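Local coordinates for periplasmic molybdate-binding protein (Azotobacter vinelandii, PDB 1ATG) that binds molybdate or tungstate in a cleft between its two domains, probably delivering the oxyanion to an ABC transporter, at residues Q148-T153 / L165-Q170; Q123-T126 / L130-K133. One frame throughout, in Å; residues are numbered along the deposited sequence.

Contact 1: residues Q148-T153 / L165-Q170. With SO4 (sulfate ion), chain D; EDO (1,2-ethanediol), chain E.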
# COMPACT_ATOMS: atom_id res chain seq x y z
N GLN A 148 -8.70 -3.27 3.64
CA GLN A 148 -9.84 -4.18 3.75
C GLN A 148 -9.48 -5.59 3.28
O GLN A 148 -9.89 -6.56 3.94
CB GLN A 148 -11.05 -3.63 2.99
CG GLN A 148 -12.26 -4.56 3.06
CD GLN A 148 -13.50 -3.90 2.49
OE1 GLN A 148 -13.76 -3.87 1.29
NE2 GLN A 148 -14.32 -3.34 3.39
N ALA A 149 -8.68 -5.76 2.23
CA ALA A 149 -8.26 -7.10 1.82
C ALA A 149 -7.52 -7.79 2.97
O ALA A 149 -7.74 -8.96 3.25
CB ALA A 149 -7.40 -7.03 0.58
N HIS A 150 -6.62 -7.01 3.60
CA HIS A 150 -5.89 -7.57 4.75
C HIS A 150 -6.82 -7.94 5.90
O HIS A 150 -6.67 -9.01 6.48
CB HIS A 150 -4.81 -6.57 5.20
CG HIS A 150 -4.21 -6.99 6.51
ND1 HIS A 150 -4.60 -6.41 7.69
CD2 HIS A 150 -3.30 -7.95 6.81
CE1 HIS A 150 -3.94 -6.99 8.68
NE2 HIS A 150 -3.16 -7.93 8.18
N SER A 151 -7.76 -7.06 6.24
CA SER A 151 -8.72 -7.33 7.30
C SER A 151 -9.51 -8.62 7.04
O SER A 151 -9.69 -9.48 7.92
CB SER A 151 -9.75 -6.18 7.40
OG SER A 151 -10.77 -6.61 8.30
N GLN A 152 -10.00 -8.75 5.82
CA GLN A 152 -10.79 -9.92 5.44
C GLN A 152 -9.98 -11.19 5.52
O GLN A 152 -10.48 -12.25 5.92
CB GLN A 152 -11.31 -9.74 4.03
CG GLN A 152 -12.34 -8.63 3.87
CD GLN A 152 -13.49 -8.69 4.85
OE1 GLN A 152 -14.21 -9.69 4.93
NE2 GLN A 152 -13.68 -7.64 5.64
N THR A 153 -8.71 -11.13 5.12
CA THR A 153 -7.85 -12.30 5.18
C THR A 153 -7.45 -12.62 6.61
O THR A 153 -7.44 -13.78 7.03
CB THR A 153 -6.61 -12.09 4.29
OG1 THR A 153 -7.02 -11.68 2.98
CG2 THR A 153 -5.83 -13.38 4.14
N LEU A 165 3.20 -6.54 2.19
CA LEU A 165 4.08 -7.17 3.18
C LEU A 165 4.06 -6.42 4.49
O LEU A 165 4.05 -7.00 5.58
CB LEU A 165 5.50 -7.25 2.61
CG LEU A 165 6.56 -7.81 3.57
CD1 LEU A 165 6.19 -9.18 4.10
CD2 LEU A 165 7.92 -7.88 2.86
N ALA A 166 4.03 -5.08 4.47
CA ALA A 166 4.03 -4.29 5.68
C ALA A 166 2.89 -4.64 6.61
O ALA A 166 3.00 -4.48 7.82
CB ALA A 166 3.93 -2.80 5.32
N GLN A 167 1.74 -5.09 6.08
CA GLN A 167 0.59 -5.40 6.91
C GLN A 167 0.73 -6.70 7.67
O GLN A 167 -0.06 -6.94 8.60
CB GLN A 167 -0.66 -5.49 6.02
CG GLN A 167 -1.01 -4.17 5.35
CD GLN A 167 -2.11 -4.40 4.33
OE1 GLN A 167 -1.99 -5.26 3.46
NE2 GLN A 167 -3.20 -3.63 4.43
N ILE A 168 1.66 -7.57 7.30
CA ILE A 168 1.76 -8.88 7.93
C ILE A 168 3.11 -9.19 8.53
O ILE A 168 3.21 -10.14 9.35
CB ILE A 168 1.35 -10.00 6.95
CG1 ILE A 168 2.29 -10.10 5.74
CG2 ILE A 168 -0.10 -9.84 6.51
CD1 ILE A 168 1.91 -11.20 4.76
N ILE A 169 4.15 -8.45 8.19
CA ILE A 169 5.49 -8.73 8.72
C ILE A 169 5.52 -8.31 10.18
O ILE A 169 4.97 -7.30 10.59
CB ILE A 169 6.56 -8.07 7.85
CG1 ILE A 169 7.96 -8.59 8.22
CG2 ILE A 169 6.54 -6.54 7.99
CD1 ILE A 169 9.02 -8.17 7.23
N GLN A 170 6.09 -9.16 11.04
CA GLN A 170 6.11 -8.87 12.47
C GLN A 170 7.44 -8.24 12.86
O GLN A 170 8.41 -8.28 12.10
CB GLN A 170 5.81 -10.12 13.29
CG GLN A 170 4.50 -10.81 12.94
CD GLN A 170 3.25 -9.98 13.09
OE1 GLN A 170 2.49 -9.77 12.13
NE2 GLN A 170 2.98 -9.49 14.30
S SO4 D . -12.87 -3.97 7.01
O1 SO4 D . -12.98 -3.82 8.51
O2 SO4 D . -12.68 -5.43 6.71
O3 SO4 D . -11.70 -3.18 6.51
O4 SO4 D . -14.12 -3.48 6.36
C1 EDO E . 8.27 -3.60 11.54
O1 EDO E . 7.56 -3.01 12.77
C2 EDO E . 7.80 -5.01 11.13
O2 EDO E . 6.25 -5.10 11.40
O HOH W 1 -1.76 -9.30 10.01
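Close to the anion pocket of this two-domain periplasmic binding protein, His150 on helix 146-154 meets Gln167 and Ile168 in the turn that follows strand 160-164. The pocket residue Val146 starts that helix, and the Gln167 side chain lies about 7 Å from the bound tungstate. The His150 CG is anti to the backbone N (chi1 170°), and this torsion sets the imidazole beside the turn, where Gln167 CB sits over one face, 4.0 Å from the ring centroid of His150 and 22° off the ring normal, a CH-pi contact. The two side chains slide past each other in opposite directions, which brings the Gln167 amide back over the root of the histidine: His150 CB and Gln167 NE2 are 3.4 Å apart. Helix and strand end fix that amide, since Gln167 NE2 donates to Val146 O and Gln167 OE1 accepts from Ala164 N. Ile168 CG2 lies at the ring edge, near its plane, 3.7 Å from His150 CD2. Trp85 also meets the imidazole, the two rings lying nearly parallel. Although His150 NE2 approaches Gln167 O, the angle is too poor for a direct hydrogen bond; water 1, lying in the ring plane 2.7 Å from His150 NE2, bridges the gap by donating to Gln167 O. With an alanine in its place, water 1 would probably lose its imidazole partner, and Gln167 CB and Ile168 CG2 the ring they pack on. Elsewhere on the helix, Gln148, Ser151 and Gln152 grip a sulfate probably from the crystallisation liquor. Two donors converge on one sulfate oxygen, with Ser151 OG at 2.8 Å and Gln152 NE2 at 2.7 Å from O2, while Gln148 NE2 reaches O4 in a straighter bond of 166°.

Contact 2: residues Q123-T126 / L130-K133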
# COMPACT_ATOMS: atom_id res chain seq x y z
N GLN A 123 -2.79 -8.50 -11.63
CA GLN A 123 -1.74 -8.77 -12.58
C GLN A 123 -1.12 -10.15 -12.35
O GLN A 123 -0.79 -10.82 -13.34
CB GLN A 123 -0.65 -7.69 -12.53
CG GLN A 123 -1.13 -6.40 -13.19
CD GLN A 123 -0.17 -5.25 -12.99
OE1 GLN A 123 0.67 -5.24 -12.10
NE2 GLN A 123 -0.35 -4.21 -13.84
N VAL A 124 -0.96 -10.58 -11.10
CA VAL A 124 -0.43 -11.91 -10.84
C VAL A 124 -1.39 -12.96 -11.38
O VAL A 124 -0.95 -13.93 -12.02
CB VAL A 124 -0.18 -12.12 -9.35
CG1 VAL A 124 0.20 -13.57 -9.04
CG2 VAL A 124 0.91 -11.16 -8.88
N LEU A 125 -2.69 -12.82 -11.12
CA LEU A 125 -3.64 -13.80 -11.67
C LEU A 125 -3.61 -13.82 -13.19
O LEU A 125 -3.67 -14.89 -13.80
CB LEU A 125 -5.05 -13.55 -11.15
CG LEU A 125 -5.23 -13.68 -9.63
CD1 LEU A 125 -6.71 -13.53 -9.32
CD2 LEU A 125 -4.70 -15.00 -9.10
N THR A 126 -3.49 -12.65 -13.81
CA THR A 126 -3.38 -12.61 -15.27
C THR A 126 -2.12 -13.30 -15.71
O THR A 126 -2.11 -14.05 -16.70
CB THR A 126 -3.40 -11.13 -15.70
OG1 THR A 126 -4.71 -10.62 -15.46
CG2 THR A 126 -3.00 -10.95 -17.16
N LEU A 130 -5.13 -17.25 -14.55
CA LEU A 130 -6.17 -17.67 -13.63
C LEU A 130 -7.22 -16.61 -13.40
O LEU A 130 -8.20 -16.93 -12.72
CB LEU A 130 -5.56 -18.04 -12.26
CG LEU A 130 -4.66 -19.26 -12.25
CD1 LEU A 130 -3.92 -19.37 -10.93
CD2 LEU A 130 -5.46 -20.53 -12.53
N LEU A 131 -7.08 -15.41 -13.93
CA LEU A 131 -8.05 -14.37 -13.66
C LEU A 131 -9.42 -14.73 -14.21
O LEU A 131 -10.43 -14.58 -13.51
CB LEU A 131 -7.60 -13.01 -14.19
CG LEU A 131 -8.50 -11.83 -13.84
CD1 LEU A 131 -8.63 -11.69 -12.33
CD2 LEU A 131 -7.96 -10.53 -14.43
N ASP A 132 -9.49 -15.18 -15.47
CA ASP A 132 -10.81 -15.51 -16.03
C ASP A 132 -11.50 -16.63 -15.26
O ASP A 132 -12.70 -16.49 -15.00
CB ASP A 132 -10.67 -15.87 -17.50
CG ASP A 132 -10.25 -14.70 -18.38
OD1 ASP A 132 -10.46 -13.54 -18.01
OD2 ASP A 132 -9.69 -14.99 -19.47
N LYS A 133 -10.75 -17.68 -14.96
CA LYS A 133 -11.37 -18.80 -14.25
C LYS A 133 -11.87 -18.40 -12.88
O LYS A 133 -13.02 -18.71 -12.50
CB LYS A 133 -10.34 -19.93 -14.14
CG LYS A 133 -10.69 -21.07 -13.20
CD LYS A 133 -9.44 -21.56 -12.47
CE LYS A 133 -9.64 -22.94 -11.86
NZ LYS A 133 -10.08 -22.85 -10.43
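Leu125, near the end of helix 116-127, receives the returning chain at Leu130 and Leu131, so the contact is a tight link between two successive helices. Its firmest element is backbone: Leu130 N donates to Leu125 O at 2.9 Å with an N-H...acceptor angle of 167°. This 6→1 bond is consistent with a Schellman-type ending of the helix. Leu131 N also leans on Leu125 O, but at 3.5 Å and 128° this second bond is weak; the single carbonyl oxygen thus has one good donor and one marginal one.

The apolar side is packed around the same turn. Leu125 and Leu131 cross at about a right angle, with Leu125 CB 4.0 Å from Leu131 CB and the methyls Leu125 CD1 and Leu131 CD1 also 4.0 Å apart. Leu130 adds less through its side chain, its CB lying 4.5 Å from Leu125 CD2. The placing of Leu131 follows from its CG being anti to the backbone N (chi1 -174°), which sends the forked end back across the first helix: one methyl goes to Leu125, the other to Thr126.

That second branch marks the solvent side. Thr126 is exposed, and its OG1 comes within 3.4 Å of Leu131 CD2, a polar atom against a methyl with no hydrogen bond between them; the hydroxyl has a weak bond to Thr122 O instead. The buried Leu125 faces the sheet, touching Ile140 of strand 140-143 and Phe162 of strand 160-164. Leu131 also reaches Ile140 and Leu130 rests on Leu99 of a loop, so Leu125 and Leu131, one from each of helices 116-127 and 131-136, pack on strand 140-143.

The two contacts do not touch: their centres are 21 Å apart and their nearest atoms about 12 Å. They follow one another along the chain, contact 2 closing before contact 1 opens, with strand 140-143 lying between them in sequence. Both nevertheless use helices that begin at the anion pocket, where Pro116 and Tyr117 start one and Val146 the other. Contact 1 stays near the pocket, the side chain of Gln167 being about 4 Å from that of Val146, whereas contact 2 lies toward the far end of helix 116-127, away from the site. Strand 160-164 connects them structurally: its Val163 touches His150 and Ile168 of contact 1, and the same strand also packs against contact 2.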